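Local coordinates for protein deoxyhypusine hydroxylase (Homo sapiens, PDB 4D50) that hydroxylates the deoxyhypusine side chain of the translation factor eIF5A at a diiron centre, completing the hypusine modification, at residues Val7-Gln10 with Glu11-Ala14; Gly215-Leu218 with Gly219-Gln222. All blocks are in the same frame, centred on the assembly; numbering follows the deposited sequence.

Starting at the N terminus, the chain enters helix 3-20 almost at once, and contact 1 joins two successive turns of it, 7-10 and 11-14, near the outer surface of the solenoid. Contact 2 comes much later, where 215-218 meets 219-222 at the end of helix 208-221, in the fourth HEAT-like repeat. Neither closes a loop, since each lies within one unbroken run of residues; they follow in series, without nesting or crossing. The centres of contact 1 and contact 2 are about 32 Å apart, and the two do not touch. Contact 1 faces helix 26-39 through Val12, whereas contact 2 meets helices 177-190, 193-201 and 241-254 beside the diiron site.

Contact 1. Residues Val7-Gln10 with Glu11-Ala14; sequences VTEQ and EVDA
The carboxylate of Asp13 lies with one face over the carbonyl oxygen of Glu9, whose O is 3.3 Å from Asp13 CG; on the carboxylate of Glu9, Val12 covers one face at the OE1 end, with Val12 CB 4.0 Å from Glu9 OE1. Asp13 is turned back over the preceding turn because its CG stands anti to its own carbonyl carbon (chi1 -69°). A water lies between the two acids, 3.2 Å from Asp13 OD1; its approach to Glu9 OE1 is so short that this link is doubtful. The firmer mate of Asp13 OD1 is Trp47, through its indole NE1. Glu9 also touches a bound guanidine, a cation that suits an acid at the surface. Beneath these groups runs regular alpha-helical bonding, straightest from Val12 N to Thr8 O at 2.8 Å (173° at the hydrogen). The beta-branched Val12 keeps its hydrocarbon inward, against Leu36 and Leu39 of helix 26-39, while Thr8 sends its hydroxyl back to the carbonyl of Gly4. Glu11 lays its CG 3.5 Å from Val7 O. Chemically, two acids one turn apart, Glu9 OE1 and Asp13 OD1 at 5.4 Å, would probably repel mildly; the indole N-H and the nearby guanidine are likely to offset that charge on this face of the N-terminal helix.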
loop_
_atom_site.group_PDB
_atom_site.type_symbol
_atom_site.label_atom_id
_atom_site.label_comp_id
_atom_site.label_asym_id
_atom_site.label_seq_id
_atom_site.Cartn_x
_atom_site.Cartn_y
_atom_site.Cartn_z
ATOM N N VAL A 7 30.144 -6.510 0.595
ATOM C CA VAL A 7 29.824 -5.097 0.414
ATOM C C VAL A 7 28.296 -4.917 0.567
ATOM O O VAL A 7 27.848 -4.035 1.245
ATOM C CB VAL A 7 30.257 -4.613 -0.953
ATOM C CG1 VAL A 7 29.785 -3.193 -1.240
ATOM C CG2 VAL A 7 31.758 -4.690 -1.051
ATOM N N THR A 8 27.521 -5.796 -0.038
ATOM C CA THR A 8 26.113 -5.604 0.021
ATOM C C THR A 8 25.634 -5.757 1.469
ATOM O O THR A 8 24.772 -4.996 1.937
ATOM C CB THR A 8 25.410 -6.600 -0.897
ATOM O OG1 THR A 8 25.995 -6.510 -2.210
ATOM C CG2 THR A 8 23.921 -6.254 -0.944
ATOM N N GLU A 9 26.148 -6.743 2.210
ATOM C CA GLU A 9 25.674 -6.876 3.591
ATOM C C GLU A 9 26.140 -5.715 4.506
ATOM O O GLU A 9 25.391 -5.312 5.398
ATOM C CB GLU A 9 25.916 -8.294 4.155
ATOM C CG GLU A 9 25.102 -9.418 3.434
ATOM C CD GLU A 9 23.593 -9.129 3.180
ATOM O OE1 GLU A 9 22.847 -8.808 4.125
ATOM O OE2 GLU A 9 23.118 -9.208 2.016
ATOM N N GLN A 10 27.327 -5.158 4.266
ATOM C CA GLN A 10 27.729 -3.912 4.908
ATOM C C GLN A 10 26.704 -2.805 4.627
ATOM O O GLN A 10 26.291 -2.076 5.551
ATOM C CB GLN A 10 29.090 -3.423 4.395
ATOM C CG GLN A 10 30.296 -4.227 4.888
ATOM C CD GLN A 10 31.646 -3.553 4.614
ATOM O OE1 GLN A 10 31.767 -2.609 3.851
ATOM N NE2 GLN A 10 32.677 -4.073 5.238
ATOM N N GLU A 11 26.320 -2.647 3.363
ATOM C CA GLU A 11 25.412 -1.544 2.995
ATOM C C GLU A 11 24.025 -1.778 3.615
ATOM O O GLU A 11 23.344 -0.849 4.143
ATOM C CB GLU A 11 25.308 -1.391 1.483
ATOM C CG GLU A 11 26.561 -0.834 0.828
ATOM C CD GLU A 11 27.037 0.413 1.573
ATOM O OE1 GLU A 11 26.222 1.350 1.738
ATOM O OE2 GLU A 11 28.200 0.416 2.038
ATOM N N VAL A 12 23.582 -3.017 3.571
ATOM C CA VAL A 12 22.372 -3.386 4.309
ATOM C C VAL A 12 22.342 -2.978 5.810
ATOM O O VAL A 12 21.324 -2.506 6.333
ATOM C CB VAL A 12 22.065 -4.897 4.146
ATOM C CG1 VAL A 12 20.968 -5.352 5.099
ATOM C CG2 VAL A 12 21.649 -5.221 2.717
ATOM N N ASP A 13 23.433 -3.197 6.534
ATOM C CA ASP A 13 23.452 -2.931 7.970
ATOM C C ASP A 13 23.480 -1.454 8.240
ATOM O O ASP A 13 22.843 -0.946 9.166
ATOM C CB ASP A 13 24.673 -3.609 8.590
ATOM C CG ASP A 13 24.552 -5.100 8.566
ATOM O OD1 ASP A 13 23.404 -5.616 8.403
ATOM O OD2 ASP A 13 25.608 -5.785 8.693
ATOM N N ALA A 14 24.159 -0.747 7.364
ATOM C CA ALA A 14 24.250 0.713 7.404
ATOM C C ALA A 14 22.913 1.369 7.163
ATOM O O ALA A 14 22.516 2.264 7.923
ATOM C CB ALA A 14 25.220 1.187 6.352
HETATM O O HOH W 1 23.028 -8.210 6.487
#

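Contact 2. Residues Gly215-Leu218 with Gly219-Gln222; sequences GYVL and GQLQ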
loop_
_atom_site.group_PDB
_atom_site.type_symbol
_atom_site.label_atom_id
_atom_site.label_comp_id
_atom_site.label_asym_id
_atom_site.label_seq_id
_atom_site.Cartn_x
_atom_site.Cartn_y
_atom_site.Cartn_z
ATOM N N GLY A 215 -7.430 5.168 -3.879
ATOM C CA GLY A 215 -6.391 6.229 -3.689
ATOM C C GLY A 215 -5.023 5.691 -4.171
ATOM O O GLY A 215 -4.306 6.326 -4.908
ATOM N N TYR A 216 -4.654 4.499 -3.712
ATOM C CA TYR A 216 -3.383 3.898 -4.094
ATOM C C TYR A 216 -3.289 3.716 -5.626
ATOM O O TYR A 216 -2.298 4.120 -6.257
ATOM C CB TYR A 216 -3.222 2.561 -3.326
ATOM C CG TYR A 216 -2.082 1.654 -3.760
ATOM C CD1 TYR A 216 -2.266 0.663 -4.753
ATOM C CD2 TYR A 216 -0.811 1.734 -3.142
ATOM C CE1 TYR A 216 -1.203 -0.192 -5.149
ATOM C CE2 TYR A 216 0.213 0.875 -3.524
ATOM C CZ TYR A 216 0.018 -0.057 -4.540
ATOM O OH TYR A 216 1.063 -0.957 -4.876
ATOM N N VAL A 217 -4.325 3.135 -6.244
ATOM C CA VAL A 217 -4.253 2.883 -7.671
ATOM C C VAL A 217 -4.275 4.189 -8.491
ATOM O O VAL A 217 -3.562 4.254 -9.490
ATOM C CB VAL A 217 -5.317 1.966 -8.229
ATOM C CG1 VAL A 217 -5.324 0.585 -7.520
ATOM C CG2 VAL A 217 -6.664 2.508 -8.085
ATOM N N LEU A 218 -4.947 5.214 -7.995
ATOM C CA LEU A 218 -4.893 6.548 -8.611
ATOM C C LEU A 218 -3.462 7.109 -8.524
ATOM O O LEU A 218 -2.977 7.743 -9.506
ATOM C CB LEU A 218 -5.955 7.492 -8.017
ATOM C CG LEU A 218 -7.381 7.243 -8.491
ATOM C CD1 LEU A 218 -8.383 8.019 -7.628
ATOM C CD2 LEU A 218 -7.553 7.394 -9.975
ATOM N N GLY A 219 -2.743 6.888 -7.428
ATOM C CA GLY A 219 -1.370 7.265 -7.290
ATOM C C GLY A 219 -0.454 6.474 -8.194
ATOM O O GLY A 219 0.590 6.978 -8.699
ATOM N N GLN A 220 -0.837 5.223 -8.528
ATOM C CA GLN A 220 -0.019 4.411 -9.444
ATOM C C GLN A 220 -0.244 4.843 -10.852
ATOM O O GLN A 220 0.766 5.024 -11.604
ATOM C CB GLN A 220 -0.410 2.935 -9.327
ATOM C CG GLN A 220 0.008 2.250 -8.076
ATOM C CD GLN A 220 -0.224 0.735 -8.223
ATOM O OE1 GLN A 220 -1.346 0.265 -8.429
ATOM N NE2 GLN A 220 0.854 0.014 -8.183
ATOM N N LEU A 221 -1.517 5.036 -11.222
ATOM C CA LEU A 221 -1.928 5.468 -12.566
ATOM C C LEU A 221 -1.358 6.877 -12.831
ATOM O O LEU A 221 -0.858 7.160 -13.930
ATOM C CB LEU A 221 -3.421 5.558 -12.680
ATOM C CG LEU A 221 -4.017 5.963 -14.021
ATOM C CD1 LEU A 221 -3.487 5.106 -15.199
ATOM C CD2 LEU A 221 -5.495 5.842 -13.926
ATOM N N GLN A 222 -1.344 7.711 -11.805
ATOM C CA GLN A 222 -0.630 8.997 -11.949
ATOM C C GLN A 222 -1.238 9.878 -13.033
ATOM O O GLN A 222 -0.533 10.751 -13.602
ATOM C CB GLN A 222 0.900 8.774 -12.211
ATOM C CG GLN A 222 1.764 9.030 -11.002
ATOM C CD GLN A 222 3.254 9.107 -11.320
ATOM O OE1 GLN A 222 4.043 8.333 -10.823
ATOM N NE2 GLN A 222 3.645 10.065 -12.158
#
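The last turns of helix 208-221, in the fourth HEAT-like repeat of this alpha solenoid, bring Tyr216 and Gln220 together one turn apart beside the diiron site. Gln220 lies over one face of the Tyr216 ring: its CG is 4.0 Å above the plane, displaced toward the rim, and on the same side its amide overhangs the rim at CE1, with Gln220 OE1 3.3 Å from Tyr216 CE1. Amide and ring planes are 39° apart, a tilted packing rather than a flat stack. With CG of Tyr216 opposite its own backbone N (chi1 170°) and Gln220 extended beyond CG, both side chains reach outward from the helix and meet near their ends. The amide is held from outside, OE1 by Arg188 and NE2 by Ser151, while the tyrosine hydroxyl bonds to that of Tyr65. Glutamine suits the place of Gln220 because its long chain carries both a donor and an acceptor; tyrosine suits that of Tyr216 because its ring ends in a hydroxyl, and it also touches Glu246, a ligand of one iron. With an alanine at Tyr216, the Tyr65 hydroxyl would probably lose its mate and the Gln220 amide the surface it leans on. Val217 and Leu218, buried and aliphatic, pack instead on Leu199 of helix 193-201, and Val217 also meets Met184 and Phe185 of helix 177-190. The helix ends with Leu221; Gln222, the first residue past it, turns to positive phi (63°), although its N still bonds to Leu218 O at 2.8 Å.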